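Local structure of PcyX_EBK42635 (Marine metagenome, 5OWG) at residues I15-E20 with A60-V65; E23-N28 with N175-I180. The protein probably reduces biliverdin to phycoerythrobilin in a four-electron, ferredoxin-dependent reaction. One frame throughout, in Å; residues are numbered along the deposited sequence.

Contact 1. Residues I15-E20 with A60-V65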
# COMPACT_ATOMS: atom_id res chain seq x y z
N ILE A 15 -13.71 -0.68 7.70
CA ILE A 15 -13.74 -2.11 7.44
C ILE A 15 -14.39 -2.39 6.09
O ILE A 15 -13.98 -3.29 5.36
CB ILE A 15 -14.48 -2.85 8.58
CG1 ILE A 15 -14.00 -2.35 9.95
CG2 ILE A 15 -14.28 -4.35 8.46
CD1 ILE A 15 -12.50 -2.37 10.13
N LYS A 16 -15.42 -1.61 5.74
CA LYS A 16 -16.02 -1.73 4.42
C LYS A 16 -15.00 -1.43 3.33
O LYS A 16 -14.80 -2.24 2.42
CB LYS A 16 -17.23 -0.80 4.31
CG LYS A 16 -17.87 -0.79 2.94
CD LYS A 16 -19.38 -0.63 3.04
CE LYS A 16 -20.02 -0.52 1.68
NZ LYS A 16 -19.69 -1.68 0.80
N TRP A 17 -14.34 -0.27 3.43
CA TRP A 17 -13.30 0.06 2.46
C TRP A 17 -12.25 -1.04 2.37
O TRP A 17 -11.64 -1.22 1.31
CB TRP A 17 -12.64 1.39 2.85
CG TRP A 17 -11.30 1.58 2.20
CD1 TRP A 17 -11.03 2.25 1.04
CD2 TRP A 17 -10.04 1.09 2.68
NE1 TRP A 17 -9.68 2.20 0.77
CE2 TRP A 17 -9.05 1.49 1.76
CE3 TRP A 17 -9.65 0.34 3.79
CZ2 TRP A 17 -7.71 1.17 1.92
CZ3 TRP A 17 -8.32 0.02 3.95
CH2 TRP A 17 -7.36 0.44 3.02
N LYS A 18 -12.02 -1.77 3.46
CA LYS A 18 -11.02 -2.83 3.44
C LYS A 18 -11.51 -4.05 2.66
O LYS A 18 -10.76 -4.62 1.86
CB LYS A 18 -10.66 -3.23 4.87
CG LYS A 18 -9.53 -4.25 4.97
CD LYS A 18 -9.22 -4.63 6.41
CE LYS A 18 -10.40 -5.30 7.10
NZ LYS A 18 -10.90 -6.48 6.34
N ASP A 19 -12.76 -4.45 2.88
CA ASP A 19 -13.30 -5.59 2.14
C ASP A 19 -13.47 -5.26 0.67
O ASP A 19 -13.19 -6.10 -0.20
CB ASP A 19 -14.63 -6.03 2.76
CG ASP A 19 -14.46 -6.62 4.14
OD1 ASP A 19 -13.32 -6.66 4.64
OD2 ASP A 19 -15.47 -7.06 4.73
N GLU A 20 -13.93 -4.05 0.36
CA GLU A 20 -14.00 -3.63 -1.04
C GLU A 20 -12.61 -3.61 -1.67
O GLU A 20 -12.44 -3.96 -2.84
CB GLU A 20 -14.66 -2.26 -1.16
CG GLU A 20 -16.04 -2.14 -0.53
CD GLU A 20 -17.04 -3.13 -1.09
OE1 GLU A 20 -16.87 -4.35 -0.87
OE2 GLU A 20 -17.99 -2.69 -1.76
N ALA A 60 1.78 -5.46 -4.68
CA ALA A 60 0.64 -4.78 -4.09
C ALA A 60 0.49 -5.29 -2.67
O ALA A 60 0.31 -6.49 -2.46
CB ALA A 60 -0.64 -5.04 -4.89
N HIS A 61 0.57 -4.39 -1.69
CA HIS A 61 0.75 -4.77 -0.29
C HIS A 61 -0.33 -4.12 0.56
O HIS A 61 -0.46 -2.90 0.57
CB HIS A 61 2.14 -4.35 0.19
CG HIS A 61 2.40 -4.62 1.65
ND1 HIS A 61 3.33 -3.93 2.38
CD2 HIS A 61 1.84 -5.52 2.50
CE1 HIS A 61 3.34 -4.38 3.62
NE2 HIS A 61 2.45 -5.34 3.72
N LEU A 62 -1.09 -4.95 1.28
CA LEU A 62 -2.13 -4.47 2.19
C LEU A 62 -1.69 -4.76 3.62
O LEU A 62 -1.53 -5.92 4.00
CB LEU A 62 -3.47 -5.14 1.90
CG LEU A 62 -4.62 -4.73 2.82
CD1 LEU A 62 -5.02 -3.28 2.58
CD2 LEU A 62 -5.81 -5.66 2.66
N ASP A 63 -1.49 -3.69 4.39
CA ASP A 63 -1.07 -3.79 5.79
C ASP A 63 -2.18 -3.21 6.66
O ASP A 63 -2.47 -2.01 6.58
CB ASP A 63 0.24 -3.04 6.01
CG ASP A 63 0.54 -2.81 7.47
OD1 ASP A 63 0.18 -3.68 8.30
OD2 ASP A 63 1.14 -1.77 7.80
N VAL A 64 -2.78 -4.05 7.49
CA VAL A 64 -3.91 -3.67 8.33
C VAL A 64 -3.59 -4.02 9.78
O VAL A 64 -3.20 -5.16 10.07
CB VAL A 64 -5.22 -4.36 7.89
CG1 VAL A 64 -6.39 -3.94 8.78
CG2 VAL A 64 -5.51 -4.05 6.44
N VAL A 65 -3.75 -3.05 10.67
CA VAL A 65 -3.59 -3.26 12.11
C VAL A 65 -4.95 -3.01 12.75
O VAL A 65 -5.42 -1.87 12.82
CB VAL A 65 -2.52 -2.34 12.71
CG1 VAL A 65 -2.35 -2.63 14.20
CG2 VAL A 65 -1.20 -2.51 11.98

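Contact 2. Residues E23-N28 with N175-I180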
# COMPACT_ATOMS: atom_id res chain seq x y z
N GLU A 23 -11.55 -7.22 -2.37
CA GLU A 23 -12.28 -7.77 -3.51
C GLU A 23 -11.65 -7.34 -4.83
O GLU A 23 -11.49 -8.15 -5.75
CB GLU A 23 -13.74 -7.34 -3.45
CG GLU A 23 -14.63 -7.96 -4.54
CD GLU A 23 -14.72 -9.47 -4.44
OE1 GLU A 23 -14.27 -10.02 -3.41
OE2 GLU A 23 -15.24 -10.10 -5.38
N VAL A 24 -11.27 -6.06 -4.93
CA VAL A 24 -10.64 -5.57 -6.16
C VAL A 24 -9.33 -6.30 -6.41
O VAL A 24 -9.07 -6.76 -7.53
CB VAL A 24 -10.43 -4.05 -6.07
CG1 VAL A 24 -9.64 -3.54 -7.28
CG2 VAL A 24 -11.77 -3.33 -5.98
N LEU A 25 -8.50 -6.43 -5.38
CA LEU A 25 -7.20 -7.07 -5.56
C LEU A 25 -7.35 -8.54 -5.95
O LEU A 25 -6.58 -9.06 -6.76
CB LEU A 25 -6.36 -6.93 -4.29
CG LEU A 25 -5.96 -5.51 -3.90
CD1 LEU A 25 -5.36 -5.48 -2.50
CD2 LEU A 25 -4.97 -4.92 -4.90
N ASN A 26 -8.35 -9.22 -5.39
CA ASN A 26 -8.58 -10.62 -5.74
C ASN A 26 -9.08 -10.76 -7.17
O ASN A 26 -8.85 -11.80 -7.81
CB ASN A 26 -9.58 -11.25 -4.77
CG ASN A 26 -8.99 -11.50 -3.40
OD1 ASN A 26 -7.78 -11.70 -3.26
ND2 ASN A 26 -9.83 -11.50 -2.38
N ASN A 27 -9.77 -9.74 -7.70
CA ASN A 27 -10.35 -9.83 -9.03
C ASN A 27 -9.38 -9.49 -10.15
O ASN A 27 -9.68 -9.78 -11.32
CB ASN A 27 -11.56 -8.89 -9.14
CG ASN A 27 -12.85 -9.54 -8.66
OD1 ASN A 27 -12.83 -10.48 -7.86
ND2 ASN A 27 -13.97 -9.04 -9.15
N ASN A 28 -8.23 -8.89 -9.84
CA ASN A 28 -7.27 -8.46 -10.86
C ASN A 28 -5.89 -9.06 -10.67
O ASN A 28 -5.23 -9.40 -11.65
CB ASN A 28 -7.16 -6.93 -10.86
CG ASN A 28 -8.42 -6.25 -11.37
OD1 ASN A 28 -8.47 -5.79 -12.51
ND2 ASN A 28 -9.44 -6.19 -10.52
N ASN A 175 -9.34 1.80 -10.98
CA ASN A 175 -8.87 2.51 -12.16
C ASN A 175 -7.36 2.48 -12.29
O ASN A 175 -6.84 2.52 -13.42
CB ASN A 175 -9.37 3.96 -12.14
CG ASN A 175 -10.76 4.11 -12.72
OD1 ASN A 175 -10.92 4.27 -13.92
ND2 ASN A 175 -11.77 4.06 -11.86
N TYR A 176 -6.63 2.41 -11.18
CA TYR A 176 -5.17 2.29 -11.25
C TYR A 176 -4.77 0.96 -11.86
O TYR A 176 -3.88 0.89 -12.72
CB TYR A 176 -4.56 2.46 -9.86
CG TYR A 176 -3.06 2.22 -9.83
CD1 TYR A 176 -2.16 3.25 -10.06
CD2 TYR A 176 -2.54 0.95 -9.57
CE1 TYR A 176 -0.80 3.04 -10.03
CE2 TYR A 176 -1.17 0.73 -9.54
CZ TYR A 176 -0.31 1.78 -9.77
OH TYR A 176 1.05 1.57 -9.75
N ILE A 177 -5.40 -0.13 -11.41
CA ILE A 177 -5.06 -1.46 -11.89
C ILE A 177 -5.34 -1.58 -13.38
O ILE A 177 -4.73 -2.41 -14.07
CB ILE A 177 -5.85 -2.51 -11.08
CG1 ILE A 177 -5.41 -2.47 -9.61
CG2 ILE A 177 -5.64 -3.91 -11.65
CD1 ILE A 177 -6.28 -3.27 -8.66
N ASP A 178 -6.25 -0.76 -13.91
CA ASP A 178 -6.58 -0.81 -15.33
C ASP A 178 -5.61 0.01 -16.17
O ASP A 178 -5.07 -0.48 -17.16
CB ASP A 178 -8.02 -0.32 -15.53
CG ASP A 178 -8.34 -0.04 -16.99
OD1 ASP A 178 -7.69 -0.64 -17.88
OD2 ASP A 178 -9.23 0.80 -17.26
N LYS A 179 -5.38 1.27 -15.79
CA LYS A 179 -4.59 2.16 -16.64
C LYS A 179 -3.10 1.87 -16.57
O LYS A 179 -2.39 2.13 -17.55
CB LYS A 179 -4.86 3.62 -16.24
CG LYS A 179 -6.30 4.05 -16.44
CD LYS A 179 -6.53 5.48 -15.95
CE LYS A 179 -7.96 5.93 -16.18
NZ LYS A 179 -8.34 5.93 -17.63
N ILE A 180 -2.61 1.34 -15.45
CA ILE A 180 -1.18 1.06 -15.34
C ILE A 180 -0.74 0.08 -16.42
O ILE A 180 0.41 0.10 -16.86
CB ILE A 180 -0.83 0.55 -13.93
CG1 ILE A 180 0.68 0.51 -13.72
CG2 ILE A 180 -1.41 -0.84 -13.69
CD1 ILE A 180 1.35 1.88 -13.65

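Contact 1. Residues I15-E20 with A60-V65
Lys-18 and Val-64 make the closest approach between 15-20 and 60-65, and they meet through hydrocarbon alone. The CD methylene of Lys-18 sits over the fork of the valine, 3.8 Å from Val-64 CG1 and 3.8 Å from Val-64 CG2, so that both methyls share one partner. The two side chains pass at a slant, while their alpha carbons stay 8.7 Å apart (Lys-18 CA to Val-64 CA). The first two bonds of the lysine are extended, with CG anti to the backbone N (chi1 -175°), and carry CD out to the sheet; a bend at chi3 (63°) then turns CE and the amine back.

A second apolar touch is looser. Leu-62, two residues back on the same side of the strand, holds CD1 4.4 Å from Trp-17 CH2, at the far end of the indole and oblique to its plane. The indole also meets Phe-93, with the ring planes about 35° apart, and touches Ala-76, while Cys-166, Ala-169 and Val-170 of helix 161-179 also touch it.

The charged end of Lys-18 turns back to its own helix. Lys-18 NZ forms a salt bridge with the neighbouring Asp-19, meeting OD1 nearly along the C-O axis at an NZ to OD1 distance of 3.0 Å. The aliphatic part of Lys-18 thus serves the apolar interface while its charge is paired on the helix.

This is the packing of a helix on an antiparallel sheet in the alpha/beta/alpha sandwich of ferredoxin-dependent bilin reductases: Leu-62 and Val-64 face the helix, whereas His-61 and Asp-63 point to the other side of the sheet.

Contact 2. Residues E23-N28 with N175-I180
Ile-177 reaches across to Val-24, Leu-25 and Asn-28 where helices 14-28 and 161-179 lie side by side in one helical layer of an alpha/beta/alpha sandwich. Their short segments run nearly parallel, 22° apart, with the axes 11.1 Å from each other at closest approach, so one large side chain does the bridging. Along 175-180 the contacts begin with Tyr-176, which turns to other partners: its OH hydrogen-bonds Pro-89 O and its ring meets Phe-109 edge-to-face.

The two branches of Ile-177, next in sequence, divide the work. CG1 stands beside the backbone N, and the chain continues extended (chi2 169°), carrying CD1 to 3.6 Å from Val-24 CG1 and 4.3 Å from Leu-25 CD2. The other branch meets Asn-28 instead: Ile-177 CG2 lies 3.5 Å from Asn-28 CB and equally near Asn-28 OD1. Further on, Asp-178 forms a salt bridge with Arg-181, and Lys-179 makes a cation-pi contact with Trp-122.

The amide of Asn-28 is fixed from its own helix: its ND2 donates to Val-24 O over 3.1 Å, with an N-H...O angle of 162°.

In the fold
Both contacts use helix 14-28, at successive places along it: its first half packs on the sheet through strand 57-67, and its last turns lean against helix 161-179 in the same layer. Contact 1 is the more deeply buried, about 9 Å from the centre of the chain to its own centre, against about 13 Å for contact 2, which is partly buried. Each is apolar across the interface, and a residue that touches through it has its polar group held inside its own helix: Lys-18 in contact 1, Asn-28 in contact 2. For Lys-18 this is a salt bridge; for Asn-28 it ties the amide at the end of 23-28 to a backbone carbonyl one turn earlier.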